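Long-range contacts in kinectin 1 (Kinesin receptor) (Legionella pneumophila, PDB 4MU6), which is a Legionella effector protein (LegC3) of unsettled molecular function, represented here by its largely helical N-terminal coiled-coil domain: residues I18-L22 with L262-L267; E25-F29 with K275-S279; L32-L37 with L286-I290; H46-T50 with I252-D256. All coordinates share one frame; numbering follows the deposited sequence.

Interaction 1: residues I18-L22 with L262-L267; sequences IKQFL and LFLEEL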
loop_
_atom_site.group_PDB
_atom_site.type_symbol
_atom_site.label_atom_id
_atom_site.label_comp_id
_atom_site.label_asym_id
_atom_site.label_seq_id
_atom_site.Cartn_x
_atom_site.Cartn_y
_atom_site.Cartn_z
ATOM N N ILE A 18 21.298 13.043 32.084
ATOM C CA ILE A 18 21.916 13.926 33.070
ATOM C C ILE A 18 23.083 13.224 33.746
ATOM O O ILE A 18 24.157 13.800 33.891
ATOM C CB ILE A 18 20.922 14.358 34.143
ATOM C CG1 ILE A 18 19.914 15.326 33.542
ATOM C CG2 ILE A 18 21.648 15.010 35.341
ATOM C CD1 ILE A 18 18.712 15.515 34.413
ATOM N N LYS A 19 22.865 11.980 34.162
ATOM C CA LYS A 19 23.917 11.212 34.813
ATOM C C LYS A 19 25.143 11.063 33.909
ATOM O O LYS A 19 26.283 11.204 34.365
ATOM C CB LYS A 19 23.391 9.842 35.250
ATOM C CG LYS A 19 22.484 9.874 36.479
ATOM C CD LYS A 19 22.079 8.468 36.870
ATOM C CE LYS A 19 21.304 8.451 38.166
ATOM N NZ LYS A 19 21.535 7.171 38.902
ATOM N N GLN A 20 24.905 10.795 32.625
ATOM C CA GLN A 20 25.999 10.631 31.674
ATOM C C GLN A 20 26.814 11.919 31.559
ATOM O O GLN A 20 28.046 11.892 31.502
ATOM C CB GLN A 20 25.466 10.188 30.306
ATOM C CG GLN A 20 26.533 10.105 29.236
ATOM C CD GLN A 20 27.663 9.179 29.626
ATOM O OE1 GLN A 20 27.450 8.168 30.300
ATOM N NE2 GLN A 20 28.878 9.523 29.215
ATOM N N PHE A 21 26.113 13.047 31.550
ATOM C CA PHE A 21 26.750 14.353 31.495
ATOM C C PHE A 21 27.577 14.604 32.758
ATOM O O PHE A 21 28.718 15.057 32.681
ATOM C CB PHE A 21 25.666 15.414 31.341
ATOM C CG PHE A 21 26.180 16.832 31.301
ATOM C CD1 PHE A 21 26.329 17.568 32.471
ATOM C CD2 PHE A 21 26.468 17.441 30.095
ATOM C CE1 PHE A 21 26.773 18.877 32.437
ATOM C CE2 PHE A 21 26.914 18.749 30.054
ATOM C CZ PHE A 21 27.073 19.463 31.224
ATOM N N LEU A 22 26.998 14.302 33.920
ATOM C CA LEU A 22 27.684 14.521 35.188
ATOM C C LEU A 22 28.773 13.476 35.465
ATOM O O LEU A 22 29.468 13.555 36.474
ATOM C CB LEU A 22 26.680 14.618 36.348
ATOM C CG LEU A 22 25.800 15.877 36.313
ATOM C CD1 LEU A 22 24.649 15.833 37.320
ATOM C CD2 LEU A 22 26.642 17.134 36.514
ATOM N N LEU A 262 15.596 18.328 37.360
ATOM C CA LEU A 262 16.280 17.051 37.525
ATOM C C LEU A 262 17.783 17.264 37.600
ATOM O O LEU A 262 18.484 16.628 38.393
ATOM C CB LEU A 262 15.947 16.098 36.366
ATOM C CG LEU A 262 14.628 15.320 36.415
ATOM C CD1 LEU A 262 14.553 14.311 35.258
ATOM C CD2 LEU A 262 14.478 14.606 37.751
ATOM N N PHE A 263 18.281 18.170 36.770
ATOM C CA PHE A 263 19.706 18.453 36.736
ATOM C C PHE A 263 20.190 19.011 38.078
ATOM O O PHE A 263 21.274 18.670 38.559
ATOM C CB PHE A 263 20.016 19.451 35.628
ATOM C CG PHE A 263 21.448 19.914 35.614
ATOM C CD1 PHE A 263 22.438 19.132 35.035
ATOM C CD2 PHE A 263 21.802 21.138 36.165
ATOM C CE1 PHE A 263 23.766 19.559 35.008
ATOM C CE2 PHE A 263 23.120 21.567 36.142
ATOM C CZ PHE A 263 24.102 20.782 35.562
ATOM N N LEU A 264 19.381 19.887 38.658
ATOM C CA LEU A 264 19.705 20.492 39.942
ATOM C C LEU A 264 19.827 19.409 41.024
ATOM O O LEU A 264 20.787 19.401 41.796
ATOM C CB LEU A 264 18.664 21.554 40.299
ATOM C CG LEU A 264 19.241 22.851 40.875
ATOM C CD1 LEU A 264 20.163 23.542 39.869
ATOM C CD2 LEU A 264 18.127 23.792 41.345
ATOM N N GLU A 265 18.875 18.480 41.049
ATOM C CA GLU A 265 18.911 17.331 41.965
ATOM C C GLU A 265 20.172 16.490 41.792
ATOM O O GLU A 265 20.837 16.115 42.767
ATOM C CB GLU A 265 17.692 16.421 41.740
ATOM C CG GLU A 265 16.364 16.984 42.213
ATOM C CD GLU A 265 16.204 16.929 43.725
ATOM O OE1 GLU A 265 16.943 16.155 44.372
ATOM O OE2 GLU A 265 15.342 17.662 44.268
ATOM N N GLU A 266 20.497 16.172 40.545
ATOM C CA GLU A 266 21.629 15.299 40.297
ATOM C C GLU A 266 22.944 16.011 40.543
ATOM O O GLU A 266 23.942 15.378 40.832
ATOM C CB GLU A 266 21.589 14.739 38.876
ATOM C CG GLU A 266 20.550 13.654 38.690
ATOM C CD GLU A 266 20.823 12.446 39.560
ATOM O OE1 GLU A 266 22.014 12.141 39.784
ATOM O OE2 GLU A 266 19.851 11.810 40.027
ATOM N N LEU A 267 22.935 17.331 40.413
ATOM C CA LEU A 267 24.157 18.102 40.519
ATOM C C LEU A 267 24.564 18.128 41.977
ATOM O O LEU A 267 25.755 18.050 42.305
ATOM C CB LEU A 267 23.930 19.523 40.027
ATOM C CG LEU A 267 25.107 20.469 40.248
ATOM C CD1 LEU A 267 26.310 19.985 39.437
ATOM C CD2 LEU A 267 24.731 21.891 39.869
#

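Interaction 2: residues E25-F29 with K275-S279; sequences EELSF and KHTLS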
loop_
_atom_site.group_PDB
_atom_site.type_symbol
_atom_site.label_atom_id
_atom_site.label_comp_id
_atom_site.label_asym_id
_atom_site.label_seq_id
_atom_site.Cartn_x
_atom_site.Cartn_y
_atom_site.Cartn_z
ATOM N N GLU A 25 34.197 14.440 35.015
ATOM C CA GLU A 25 34.845 14.825 36.256
ATOM C C GLU A 25 35.625 16.132 36.104
ATOM O O GLU A 25 36.348 16.550 37.008
ATOM C CB GLU A 25 35.738 13.682 36.741
ATOM C CG GLU A 25 34.980 12.356 36.813
ATOM C CD GLU A 25 35.718 11.286 37.597
ATOM O OE1 GLU A 25 36.573 11.642 38.436
ATOM O OE2 GLU A 25 35.438 10.088 37.377
ATOM N N GLU A 26 35.438 16.795 34.967
ATOM C CA GLU A 26 36.250 17.954 34.612
ATOM C C GLU A 26 35.419 19.226 34.448
ATOM O O GLU A 26 35.916 20.241 33.954
ATOM C CB GLU A 26 37.014 17.669 33.314
ATOM C CG GLU A 26 37.693 16.308 33.281
ATOM C CD GLU A 26 37.836 15.737 31.872
ATOM O OE1 GLU A 26 37.203 16.275 30.926
ATOM O OE2 GLU A 26 38.575 14.735 31.720
ATOM N N LEU A 27 34.155 19.174 34.850
ATOM C CA LEU A 27 33.287 20.346 34.759
ATOM C C LEU A 27 33.851 21.483 35.621
ATOM O O LEU A 27 34.533 21.233 36.615
ATOM C CB LEU A 27 31.865 19.977 35.170
ATOM C CG LEU A 27 31.253 18.883 34.288
ATOM C CD1 LEU A 27 29.955 18.317 34.904
ATOM C CD2 LEU A 27 30.996 19.423 32.875
ATOM N N SER A 28 33.602 22.726 35.220
ATOM C CA SER A 28 34.237 23.874 35.869
ATOM C C SER A 28 33.251 24.677 36.721
ATOM O O SER A 28 32.042 24.642 36.478
ATOM C CB SER A 28 34.845 24.797 34.815
ATOM O OG SER A 28 33.820 25.388 34.035
ATOM N N PHE A 29 33.768 25.416 37.699
ATOM C CA PHE A 29 32.918 26.283 38.500
ATOM C C PHE A 29 32.031 27.225 37.666
ATOM O O PHE A 29 30.805 27.246 37.833
ATOM C CB PHE A 29 33.713 27.122 39.510
ATOM C CG PHE A 29 32.865 28.152 40.186
ATOM C CD1 PHE A 29 32.013 27.780 41.208
ATOM C CD2 PHE A 29 32.842 29.463 39.732
ATOM C CE1 PHE A 29 31.172 28.700 41.791
ATOM C CE2 PHE A 29 31.999 30.395 40.314
ATOM C CZ PHE A 29 31.166 30.014 41.348
ATOM N N LYS A 275 33.494 12.911 42.961
ATOM C CA LYS A 275 34.069 12.477 41.687
ATOM C C LYS A 275 34.109 13.665 40.728
ATOM O O LYS A 275 33.371 13.714 39.740
ATOM C CB LYS A 275 33.278 11.318 41.074
ATOM C CG LYS A 275 33.263 10.059 41.922
ATOM C CD LYS A 275 32.803 8.860 41.117
ATOM C CE LYS A 275 33.860 8.444 40.109
ATOM N NZ LYS A 275 35.154 8.105 40.773
ATOM N N HIS A 276 34.968 14.629 41.039
ATOM C CA HIS A 276 35.033 15.883 40.295
ATOM C C HIS A 276 36.336 16.583 40.660
ATOM O O HIS A 276 37.081 16.093 41.501
ATOM C CB HIS A 276 33.821 16.776 40.618
ATOM C CG HIS A 276 33.730 17.170 42.064
ATOM N ND1 HIS A 276 34.626 18.033 42.657
ATOM C CD2 HIS A 276 32.853 16.812 43.033
ATOM C CE1 HIS A 276 34.311 18.184 43.933
ATOM N NE2 HIS A 276 33.235 17.456 44.186
ATOM N N THR A 277 36.599 17.733 40.043
ATOM C CA THR A 277 37.877 18.423 40.204
ATOM C C THR A 277 37.697 19.809 40.827
ATOM O O THR A 277 38.572 20.684 40.735
ATOM C CB THR A 277 38.618 18.536 38.850
ATOM O OG1 THR A 277 37.690 18.910 37.824
ATOM C CG2 THR A 277 39.234 17.201 38.475
ATOM N N LEU A 278 36.559 20.005 41.478
ATOM C CA LEU A 278 36.261 21.293 42.068
ATOM C C LEU A 278 36.885 21.394 43.456
ATOM O O LEU A 278 36.915 20.415 44.203
ATOM C CB LEU A 278 34.748 21.503 42.136
ATOM C CG LEU A 278 33.998 21.490 40.800
ATOM C CD1 LEU A 278 32.529 21.197 41.028
ATOM C CD2 LEU A 278 34.164 22.812 40.057
ATOM N N SER A 279 37.392 22.575 43.797
ATOM C CA SER A 279 37.918 22.806 45.134
ATOM C C SER A 279 36.778 22.907 46.147
ATOM O O SER A 279 35.621 23.158 45.783
ATOM C CB SER A 279 38.721 24.099 45.172
ATOM O OG SER A 279 37.848 25.216 45.238
HETATM O O HOH W 1 34.651 18.978 38.125
HETATM O O HOH W 2 37.059 22.000 37.453
#

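Interaction 3: residues L32-L37 with L286-I290; sequences LKDLIL and LKSVI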
loop_
_atom_site.group_PDB
_atom_site.type_symbol
_atom_site.label_atom_id
_atom_site.label_comp_id
_atom_site.label_asym_id
_atom_site.label_seq_id
_atom_site.Cartn_x
_atom_site.Cartn_y
_atom_site.Cartn_z
ATOM N N LEU A 32 29.310 25.465 35.614
ATOM C CA LEU A 32 28.194 24.964 36.395
ATOM C C LEU A 32 27.359 26.109 36.964
ATOM O O LEU A 32 26.125 26.040 36.959
ATOM C CB LEU A 32 28.688 24.008 37.480
ATOM C CG LEU A 32 29.121 22.665 36.877
ATOM C CD1 LEU A 32 29.862 21.809 37.887
ATOM C CD2 LEU A 32 27.909 21.919 36.335
ATOM N N LYS A 33 28.032 27.171 37.399
ATOM C CA LYS A 33 27.365 28.362 37.918
ATOM C C LYS A 33 26.352 28.945 36.923
ATOM O O LYS A 33 25.225 29.278 37.291
ATOM C CB LYS A 33 28.400 29.425 38.287
ATOM C CG LYS A 33 27.851 30.568 39.123
ATOM C CD LYS A 33 28.629 31.841 38.860
ATOM C CE LYS A 33 28.538 32.200 37.388
ATOM N NZ LYS A 33 29.423 33.329 37.005
ATOM N N ASP A 34 26.744 29.069 35.661
ATOM C CA ASP A 34 25.825 29.619 34.661
ATOM C C ASP A 34 24.662 28.669 34.388
ATOM O O ASP A 34 23.516 29.097 34.220
ATOM C CB ASP A 34 26.563 29.979 33.362
ATOM C CG ASP A 34 27.263 31.329 33.445
ATOM O OD1 ASP A 34 26.772 32.209 34.188
ATOM O OD2 ASP A 34 28.310 31.512 32.790
ATOM N N LEU A 35 24.949 27.374 34.367
ATOM C CA LEU A 35 23.885 26.413 34.135
ATOM C C LEU A 35 22.851 26.488 35.260
ATOM O O LEU A 35 21.654 26.472 34.991
ATOM C CB LEU A 35 24.434 24.993 33.940
ATOM C CG LEU A 35 25.227 24.760 32.645
ATOM C CD1 LEU A 35 25.872 23.402 32.667
ATOM C CD2 LEU A 35 24.336 24.883 31.400
ATOM N N ILE A 36 23.302 26.600 36.510
ATOM C CA ILE A 36 22.371 26.747 37.630
ATOM C C ILE A 36 21.549 28.027 37.509
ATOM O O ILE A 36 20.329 28.011 37.629
ATOM C CB ILE A 36 23.103 26.776 38.967
ATOM C CG1 ILE A 36 23.857 25.468 39.165
ATOM C CG2 ILE A 36 22.107 26.987 40.095
ATOM C CD1 ILE A 36 24.879 25.520 40.277
ATOM N N LEU A 37 22.238 29.137 37.274
ATOM C CA LEU A 37 21.607 30.431 37.092
ATOM C C LEU A 37 20.578 30.470 35.959
ATOM O O LEU A 37 19.616 31.234 36.013
ATOM C CB LEU A 37 22.676 31.492 36.847
ATOM C CG LEU A 37 23.447 31.873 38.100
ATOM C CD1 LEU A 37 24.510 32.897 37.766
ATOM C CD2 LEU A 37 22.473 32.417 39.131
ATOM N N LEU A 286 29.010 26.885 44.760
ATOM C CA LEU A 286 27.955 26.411 43.867
ATOM C C LEU A 286 26.689 26.112 44.674
ATOM O O LEU A 286 25.564 26.369 44.224
ATOM C CB LEU A 286 28.395 25.181 43.085
ATOM C CG LEU A 286 29.389 25.369 41.939
ATOM C CD1 LEU A 286 29.873 24.004 41.505
ATOM C CD2 LEU A 286 28.765 26.133 40.754
ATOM N N LYS A 287 26.898 25.569 45.869
ATOM C CA LYS A 287 25.819 25.289 46.800
ATOM C C LYS A 287 25.101 26.575 47.195
ATOM O O LYS A 287 23.880 26.600 47.341
ATOM C CB LYS A 287 26.363 24.568 48.029
ATOM C CG LYS A 287 26.656 23.082 47.785
ATOM C CD LYS A 287 27.608 22.530 48.865
ATOM C CE LYS A 287 27.205 21.133 49.344
ATOM N NZ LYS A 287 26.990 20.159 48.241
ATOM N N SER A 288 25.863 27.649 47.343
ATOM C CA SER A 288 25.271 28.958 47.584
ATOM C C SER A 288 24.306 29.362 46.454
ATOM O O SER A 288 23.208 29.833 46.716
ATOM C CB SER A 288 26.361 30.009 47.775
ATOM O OG SER A 288 25.808 31.314 47.815
ATOM N N VAL A 289 24.710 29.167 45.202
ATOM C CA VAL A 289 23.844 29.514 44.082
ATOM C C VAL A 289 22.630 28.582 44.031
ATOM O O VAL A 289 21.493 29.017 43.788
ATOM C CB VAL A 289 24.586 29.491 42.716
ATOM C CG1 VAL A 289 23.643 29.952 41.622
ATOM C CG2 VAL A 289 25.775 30.396 42.759
ATOM N N ILE A 290 22.877 27.305 44.295
ATOM C CA ILE A 290 21.812 26.314 44.305
ATOM C C ILE A 290 20.733 26.623 45.343
ATOM O O ILE A 290 19.533 26.610 45.036
ATOM C CB ILE A 290 22.397 24.901 44.485
ATOM C CG1 ILE A 290 23.080 24.469 43.178
ATOM C CG2 ILE A 290 21.320 23.903 44.869
ATOM C CD1 ILE A 290 23.974 23.251 43.313
#

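Interaction 4: residues H46-T50 with I252-D256; sequences HSSVT and IQEAD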
loop_
_atom_site.group_PDB
_atom_site.type_symbol
_atom_site.label_atom_id
_atom_site.label_comp_id
_atom_site.label_asym_id
_atom_site.label_seq_id
_atom_site.Cartn_x
_atom_site.Cartn_y
_atom_site.Cartn_z
ATOM N N HIS A 46 19.768 18.458 26.741
ATOM C CA HIS A 46 18.527 18.456 25.984
ATOM C C HIS A 46 18.744 18.039 24.526
ATOM O O HIS A 46 17.889 17.369 23.942
ATOM C CB HIS A 46 17.809 19.800 26.038
ATOM C CG HIS A 46 16.407 19.726 25.526
ATOM N ND1 HIS A 46 15.492 18.818 26.017
ATOM C CD2 HIS A 46 15.778 20.398 24.535
ATOM C CE1 HIS A 46 14.352 18.953 25.366
ATOM N NE2 HIS A 46 14.497 19.908 24.465
ATOM N N SER A 47 19.885 18.427 23.957
ATOM C CA SER A 47 20.303 17.934 22.647
ATOM C C SER A 47 20.419 16.418 22.623
ATOM O O SER A 47 19.848 15.777 21.741
ATOM C CB SER A 47 21.631 18.552 22.208
ATOM O OG SER A 47 21.450 19.893 21.797
ATOM N N SER A 48 21.135 15.838 23.588
ATOM C CA SER A 48 21.298 14.383 23.584
ATOM C C SER A 48 19.980 13.608 23.812
ATOM O O SER A 48 19.766 12.574 23.178
ATOM C CB SER A 48 22.437 13.919 24.515
ATOM O OG SER A 48 22.009 13.701 25.846
ATOM N N VAL A 49 19.109 14.090 24.702
ATOM C CA VAL A 49 17.779 13.491 24.877
ATOM C C VAL A 49 16.983 13.610 23.567
ATOM O O VAL A 49 16.352 12.655 23.120
ATOM C CB VAL A 49 16.989 14.178 25.995
ATOM C CG1 VAL A 49 15.526 13.676 26.026
ATOM C CG2 VAL A 49 17.671 13.962 27.336
ATOM N N THR A 50 17.037 14.789 22.952
ATOM C CA THR A 50 16.318 15.039 21.709
ATOM C C THR A 50 16.769 14.110 20.574
ATOM O O THR A 50 15.929 13.631 19.820
ATOM C CB THR A 50 16.393 16.532 21.284
ATOM O OG1 THR A 50 15.775 17.347 22.291
ATOM C CG2 THR A 50 15.679 16.779 19.939
ATOM N N ILE A 252 9.586 15.411 23.495
ATOM C CA ILE A 252 10.645 16.398 23.547
ATOM C C ILE A 252 10.241 17.574 24.444
ATOM O O ILE A 252 11.023 18.016 25.289
ATOM C CB ILE A 252 11.055 16.861 22.146
ATOM C CG1 ILE A 252 11.742 15.702 21.410
ATOM C CG2 ILE A 252 12.010 18.055 22.230
ATOM C CD1 ILE A 252 11.717 15.831 19.920
ATOM N N GLN A 253 9.015 18.062 24.276
ATOM C CA GLN A 253 8.539 19.158 25.101
ATOM C C GLN A 253 8.494 18.771 26.576
ATOM O O GLN A 253 8.845 19.567 27.429
ATOM C CB GLN A 253 7.168 19.655 24.632
ATOM C CG GLN A 253 6.617 20.803 25.465
ATOM C CD GLN A 253 7.577 21.979 25.551
ATOM O OE1 GLN A 253 8.362 22.228 24.632
ATOM N NE2 GLN A 253 7.525 22.705 26.663
ATOM N N GLU A 254 8.074 17.546 26.868
ATOM C CA GLU A 254 8.054 17.051 28.241
ATOM C C GLU A 254 9.454 17.019 28.861
ATOM O O GLU A 254 9.685 17.546 29.963
ATOM C CB GLU A 254 7.450 15.653 28.292
ATOM C CG GLU A 254 6.645 15.387 29.549
ATOM C CD GLU A 254 5.744 14.167 29.425
ATOM O OE1 GLU A 254 5.335 13.832 28.288
ATOM O OE2 GLU A 254 5.443 13.547 30.474
ATOM N N ALA A 255 10.375 16.383 28.153
ATOM C CA ALA A 255 11.760 16.287 28.567
ATOM C C ALA A 255 12.357 17.668 28.783
ATOM O O ALA A 255 13.172 17.857 29.682
ATOM C CB ALA A 255 12.580 15.507 27.521
ATOM N N ASP A 256 11.962 18.622 27.944
ATOM C CA ASP A 256 12.367 20.013 28.109
ATOM C C ASP A 256 11.874 20.550 29.453
ATOM O O ASP A 256 12.621 21.193 30.186
ATOM C CB ASP A 256 11.792 20.867 26.976
ATOM C CG ASP A 256 12.095 22.349 27.140
ATOM O OD1 ASP A 256 11.438 23.019 27.976
ATOM O OD2 ASP A 256 12.982 22.846 26.418
HETATM O O HOH W 3 15.683 17.313 28.231
HETATM O O HOH W 4 12.571 21.487 23.390
#

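Interaction 1: residues I18-L22 with L262-L267
I18 packs on L262, F263 and E266 of helix 227-273, and L22, one turn further along helix 10-22, packs on F263, E266 and L267; the contact is almost wholly apolar. The tightest point is I18 CD1, which comes end-on to CB of L262 at 3.4 Å, closer than carbons usually pack, with the two side chains crossing at about a right angle. The other branch of I18, CG2, reaches the aliphatic base of E266, 3.5 Å from its CB. L22 straddles the next turn: its CD1 lies 3.6 Å from E266 CB, while CD2 turns to the F263 ring and to CD1 of L267.

The two phenylalanines meet obliquely, F21 CE1 lying 4.0 Å from F263 CE1. In F263 the ring carbon CG stands opposite the backbone N (chi1 174°), a setting that swings the ring from the flank of its helix toward L22 and F21.

These short segments run broadly the same way, their axes crossing at -45° with 10.2 Å between them. In the all-helical N-terminal domain of LegC3, the first helix is thus laid slantwise against the long helix 227-273. I45 of helix 43-105 touches I18, F21 and F263, and L32 of helix 29-38 covers F263 and L267, so further helices enclose the apolar side.

The polar rim is looser. E266 bends at chi2 (-62°) and gives its carboxylate to K269 in a salt bridge on its own helix; K19 NZ remains 5.1 Å from E266 OE2, a separation at which any attraction would probably be only long-range.

Interaction 2: residues E25-F29 with K275-S279
E25 and H276 bring their backbones to within 4.2 Å, CA to CA, where two irregular segments run alongside each other with end-to-end directions 25° apart. Both are interhelical connections: helix 10-22 is joined to helix 29-38 by the loop with E25-F29, and helix 227-273 to helix 280-294 by the loop with K275-S279. Each delivers a serine N-cap, S28 and S279, to the helix that follows, so the contact pairs two helix-to-helix turns at the surface of the domain.

The direct bond between them is donated by the T277 hydroxyl. Its OG1 lies 2.8 Å from E25 O, in the carbonyl plane and on a lone pair, with a C=O...donor angle of 141°. A chi1 of 43° sets OG1 between the backbone N and carbonyl carbon of T277 and directs it at the neighbouring loop. Two waters extend the link, both donating to L27 O: one accepts from T277 N, the other donates to T277 OG1. Further out, E25 and K275 form a long salt bridge, 3.9 Å between OE2 and NZ.

L278 closes the other end, its CD2 lying 3.5 Å from F29 N. Behind it L278 N donates to H276 ND1 at 3.0 Å, nearly in the imidazole plane.

Interaction 3: residues L32-L37 with L286-I290
I36 and V289 form the middle of this contact, with I290 and L286 packed beside them on the inner side. I36 presents two branches: CG2 lies 3.7 Å from CG1 of V289, while CD1 reaches further in, 3.6 Å from CG1 of I290, the two isoleucines crossing at about a right angle. Its CG1 arm points away from the carbonyl carbon (chi1 -61°) and extends onward (chi2 166°), which carries CD1 between I290 and L286. L286 fits against the preceding turn, its CD2 lying 3.6 Å from the backbone N of K33 and 3.9 Å from CB of L32. This inner side continues into helix 227-273, where L267 packs on both I36 and I290, and L271 on L286 and I290; L27 and L278 of the adjoining loops lie against L32 and L286.

The outer side is thinner. L37, exposed to solvent, folds its CD2 back to 3.7 Å from V289 CG1, so that the CG1 methyl of V289 is shared by L37 and I36. Of the K33 side chain, the root does the touching: its CG lies 4.2 Å from V289 CG2, and a bend at chi3 leads the amine away from helix 280-294. Fewer atoms meet here, whereas the inner row has partners from a third helix.

The axes of the two short segments are nearly parallel, 5° apart and 9.9 Å from each other. Aliphatic side chains from successive turns meet along their length, as is characteristic of side-by-side packing in an all-alpha helical bundle, here joining helix 29-38 to helix 280-294.

Interaction 4: residues H46-T50 with I252-D256
H46 reaches across from helix 43-105 and lays its imidazole beside the backbone of helix 227-273. With CG opposite its own backbone N (chi1 -167°), the ring extends toward I252 and D256. CE1 is the leading atom, 3.5 Å from I252 O, which lies at the ring's edge, and 3.6 Å from D256 CB. D256 OD2 lies over one face of the ring, the carboxylate plane turned 83° from that of the imidazole, and T50 OG1 over the other, 3.6 Å above the plane and over its centre.

T50 is turned so that this hydroxyl also donates to H46 O at 2.7 Å, approaching from the opposite side of the carbonyl plane to T50 N, so two bonds grip that oxygen. OG1 also touches I252 CG2. Alongside, V49 CG1 packs on A255 CB at 3.8 Å where these segments pair antiparallel at 152°; V14 of helix 10-22 packs on A255, and H17 lies against V49.

H46 ND1 and H46 NE2 each have a water 2.7 Å away. The first of these waters donates weakly to A255 O, the second weakly to D256 OD2. The histidine is thus joined to the opposite helix through solvent, and the nearby carboxylate would probably stabilise a protonated ring.

Interactions 1, 2 and 3 are one continuous packing region at an end of the elongated chain, their centres 13 to 14 Å apart. L267 ties interaction 1 to interaction 3, its CD2 lying 3.7 Å from I36 CD1, and L27 ties interaction 2 to interaction 1 through its CD1, 3.9 Å from L22 CD2. F29 completes the circuit by meeting L286 between interactions 2 and 3. Interaction 4 stands apart, its nearest atoms about 6 Å from those of interaction 1, although both use helix 227-273. Along the chain it is nested within the loops closed by the other three, whose segments alternate.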